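Local coordinates for Lin1840 protein (Listeria innocua serovar 6a, PDB 4ZOC) that probably hydrolyses terminal, non-reducing beta-D-glucosyl residues to release beta-D-glucose, as a glycoside hydrolase family 3 enzyme linked to beta-1,2-glucan metabolism, at residues 167-175 with 183-191. The protein carries 2 engineered substitutions. Residues are numbered along the deposited sequence; the frame is centred on the assembly and turned at random.
Sequences AMVDGYQGD and LEQMAACVK
Gln-185 bonds the carbonyls of Gly-171 and Tyr-172 at the end of helix 158-173, and Gln-173 of that helix bonds the backbone of strand 187-193 at Ala-188. This is the link from a helix to the next strand of the TIM barrel in the family 3 N-terminal domain. The helix lies on the barrel strand, their short axes 7.4 Å apart and nearly antiparallel at 152°. Gly-171 O and Tyr-172 O lie past the last helical bond, Gly-174 N to Asp-170 O, and take donors from residues 185 and 186. Gln-185 places NE2 within bonding distance of both. Its chain bends at chi2 (-62°), which brings NE2 to Gly-171 O at 3.0 Å and Tyr-172 O at 2.8 Å. Both oxygens lie near the amide plane of Gln-185. The bond to Gly-171 is the more bent, 131° at the hydrogen. Tyr-172 O also accepts from Met-186 N at 2.8 Å. The two donors come from opposite faces of the Tyr-172 carbonyl plane, and neither sits on a lone pair. Gly-174 leaves the helix with positive phi. The Gln-173 chain is extended beyond CG, and its end returns to the strand. Both polar atoms of this buried amide have partners outside the contact: OE1 accepts from Lys-232 N, and NE2 gives to Gly-230 O. This glutamine thus ties the helix to its own strand and to the residues just before strand 233-236, its neighbour in the barrel. Apolar contact is modest. Ala-188 CB points at the helix and meets Tyr-172 CD2 at 4.0 Å, obliquely to the ring. The ring carries its hydroxyl on to Ser-136 OG. Ala-188 N meets Gln-173 OE1 at 2.8 Å, in the carbonyl plane on a lone pair and nearly straight.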
loop_
_atom_site.group_PDB
_atom_site.type_symbol
_atom_site.label_atom_id
_atom_site.label_comp_id
_atom_site.label_asym_id
_atom_site.label_seq_id
_atom_site.Cartn_x
_atom_site.Cartn_y
_atom_site.Cartn_z
ATOM N N ALA A 167 15.015 -14.533 -20.849
ATOM C CA ALA A 167 15.935 -14.045 -21.849
ATOM C C ALA A 167 17.276 -13.581 -21.284
ATOM O O ALA A 167 18.314 -13.874 -21.896
ATOM C CB ALA A 167 15.262 -12.972 -22.686
ATOM N N MET A 168 17.273 -12.917 -20.108
ATOM C CA MET A 168 18.545 -12.466 -19.501
ATOM C C MET A 168 19.397 -13.641 -19.060
ATOM O O MET A 168 20.614 -13.703 -19.351
ATOM C CB MET A 168 18.296 -11.589 -18.308
ATOM C CG MET A 168 17.955 -10.167 -18.565
ATOM S SD MET A 168 18.375 -9.063 -17.144
ATOM C CE MET A 168 17.182 -7.844 -17.659
ATOM N N VAL A 169 18.746 -14.616 -18.416
ATOM C CA VAL A 169 19.473 -15.822 -17.955
ATOM C C VAL A 169 20.132 -16.528 -19.159
ATOM O O VAL A 169 21.303 -16.899 -19.115
ATOM C CB VAL A 169 18.538 -16.766 -17.197
ATOM C CG1 VAL A 169 19.234 -18.127 -16.943
ATOM C CG2 VAL A 169 18.104 -16.148 -15.887
ATOM N N ASP A 170 19.366 -16.696 -20.245
ATOM C CA ASP A 170 19.870 -17.323 -21.462
ATOM C C ASP A 170 21.069 -16.512 -22.034
ATOM O O ASP A 170 22.093 -17.061 -22.410
ATOM C CB ASP A 170 18.741 -17.402 -22.458
ATOM C CG ASP A 170 19.124 -18.139 -23.722
ATOM O OD1 ASP A 170 19.977 -19.073 -23.688
ATOM O OD2 ASP A 170 18.540 -17.788 -24.779
ATOM N N GLY A 171 20.927 -15.197 -22.074
ATOM C CA GLY A 171 22.002 -14.317 -22.547
ATOM C C GLY A 171 23.277 -14.420 -21.730
ATOM O O GLY A 171 24.427 -14.504 -22.276
ATOM N N TYR A 172 23.130 -14.440 -20.412
ATOM C CA TYR A 172 24.345 -14.500 -19.524
ATOM C C TYR A 172 25.000 -15.868 -19.599
ATOM O O TYR A 172 26.200 -15.955 -19.730
ATOM C CB TYR A 172 24.005 -14.218 -18.057
ATOM C CG TYR A 172 23.540 -12.796 -17.717
ATOM C CD1 TYR A 172 24.294 -11.695 -18.064
ATOM C CD2 TYR A 172 22.416 -12.570 -16.903
ATOM C CE1 TYR A 172 23.918 -10.424 -17.698
ATOM C CE2 TYR A 172 22.029 -11.265 -16.585
ATOM C CZ TYR A 172 22.787 -10.204 -16.970
ATOM O OH TYR A 172 22.407 -8.917 -16.630
ATOM N N GLN A 173 24.183 -16.919 -19.482
ATOM C CA GLN A 173 24.699 -18.238 -19.223
ATOM C C GLN A 173 24.892 -19.083 -20.478
ATOM O O GLN A 173 25.677 -20.033 -20.489
ATOM C CB GLN A 173 23.760 -19.000 -18.254
ATOM C CG GLN A 173 23.517 -18.323 -16.931
ATOM C CD GLN A 173 22.900 -19.179 -15.880
ATOM O OE1 GLN A 173 23.112 -18.929 -14.677
ATOM N NE2 GLN A 173 22.119 -20.169 -16.274
ATOM N N GLY A 174 24.144 -18.802 -21.502
ATOM C CA GLY A 174 23.930 -19.811 -22.566
ATOM C C GLY A 174 23.470 -21.150 -22.038
ATOM O O GLY A 174 22.569 -21.207 -21.215
ATOM N N ASP A 175 24.106 -22.241 -22.519
ATOM C CA ASP A 175 23.768 -23.552 -22.052
ATOM C C ASP A 175 24.457 -23.730 -20.703
ATOM O O ASP A 175 25.699 -23.841 -20.612
ATOM C CB ASP A 175 24.136 -24.620 -23.114
ATOM C CG ASP A 175 24.006 -26.027 -22.590
ATOM O OD1 ASP A 175 23.741 -26.286 -21.391
ATOM O OD2 ASP A 175 24.213 -26.901 -23.384
ATOM N N LEU A 183 33.585 -19.878 -21.772
ATOM C CA LEU A 183 34.141 -18.931 -20.820
ATOM C C LEU A 183 33.885 -17.467 -21.120
ATOM O O LEU A 183 34.371 -16.587 -20.364
ATOM C CB LEU A 183 35.659 -19.174 -20.677
ATOM C CG LEU A 183 36.104 -20.628 -20.379
ATOM C CD1 LEU A 183 37.571 -20.694 -20.010
ATOM C CD2 LEU A 183 35.236 -21.325 -19.319
ATOM N N GLU A 184 33.054 -17.209 -22.121
ATOM C CA GLU A 184 32.523 -15.837 -22.380
ATOM C C GLU A 184 31.083 -15.648 -21.865
ATOM O O GLU A 184 30.553 -14.538 -21.884
ATOM C CB GLU A 184 32.488 -15.507 -23.878
ATOM C CG GLU A 184 33.886 -15.395 -24.488
ATOM C CD GLU A 184 33.866 -15.188 -26.003
ATOM O OE1 GLU A 184 32.750 -14.985 -26.593
ATOM O OE2 GLU A 184 34.979 -15.209 -26.602
ATOM N N GLN A 185 30.484 -16.744 -21.433
ATOM C CA GLN A 185 29.235 -16.751 -20.633
ATOM C C GLN A 185 29.569 -16.842 -19.161
ATOM O O GLN A 185 30.685 -17.219 -18.768
ATOM C CB GLN A 185 28.436 -17.996 -20.964
ATOM C CG GLN A 185 28.197 -18.298 -22.407
ATOM C CD GLN A 185 27.428 -17.293 -23.132
ATOM O OE1 GLN A 185 27.529 -17.245 -24.341
ATOM N NE2 GLN A 185 26.664 -16.448 -22.439
ATOM N N MET A 186 28.600 -16.488 -18.310
ATOM C CA MET A 186 28.829 -16.450 -16.873
ATOM C C MET A 186 27.567 -16.925 -16.145
ATOM O O MET A 186 26.487 -17.005 -16.736
ATOM C CB MET A 186 29.178 -15.033 -16.443
ATOM C CG MET A 186 28.046 -14.009 -16.494
ATOM S SD MET A 186 28.604 -12.310 -16.340
ATOM C CE MET A 186 29.571 -12.341 -14.865
ATOM N N ALA A 187 27.700 -17.235 -14.864
ATOM C CA ALA A 187 26.545 -17.596 -14.049
ATOM C C ALA A 187 25.701 -16.360 -13.729
ATOM O O ALA A 187 26.210 -15.278 -13.396
ATOM C CB ALA A 187 26.957 -18.279 -12.798
ATOM N N ALA A 188 24.387 -16.577 -13.767
ATOM C CA ALA A 188 23.411 -15.589 -13.343
ATOM C C ALA A 188 22.945 -15.890 -11.934
ATOM O O ALA A 188 22.939 -17.028 -11.528
ATOM C CB ALA A 188 22.246 -15.586 -14.332
ATOM N N CYS A 189 22.545 -14.855 -11.195
ATOM C CA CYS A 189 22.005 -14.940 -9.886
ATOM C C CYS A 189 20.690 -14.128 -9.860
ATOM O O CYS A 189 20.689 -12.915 -9.928
ATOM C CB CYS A 189 22.944 -14.319 -8.867
ATOM S SG CYS A 189 22.397 -14.353 -7.181
ATOM N N VAL A 190 19.606 -14.849 -9.693
ATOM C CA VAL A 190 18.238 -14.283 -9.582
ATOM C C VAL A 190 18.159 -13.507 -8.295
ATOM O O VAL A 190 18.596 -14.025 -7.282
ATOM C CB VAL A 190 17.189 -15.452 -9.601
ATOM C CG1 VAL A 190 15.794 -15.042 -9.160
ATOM C CG2 VAL A 190 17.056 -16.044 -11.004
ATOM N N LYS A 191 17.538 -12.325 -8.281
ATOM C CA LYS A 191 17.377 -11.595 -7.028
ATOM C C LYS A 191 16.024 -10.813 -7.140
ATOM O O LYS A 191 15.507 -10.645 -8.283
ATOM C CB LYS A 191 18.576 -10.657 -6.731
ATOM C CG LYS A 191 18.682 -9.509 -7.701
ATOM C CD LYS A 191 20.011 -8.804 -7.558
ATOM C CE LYS A 191 20.089 -7.485 -8.262
ATOM N NZ LYS A 191 21.417 -6.903 -8.153
#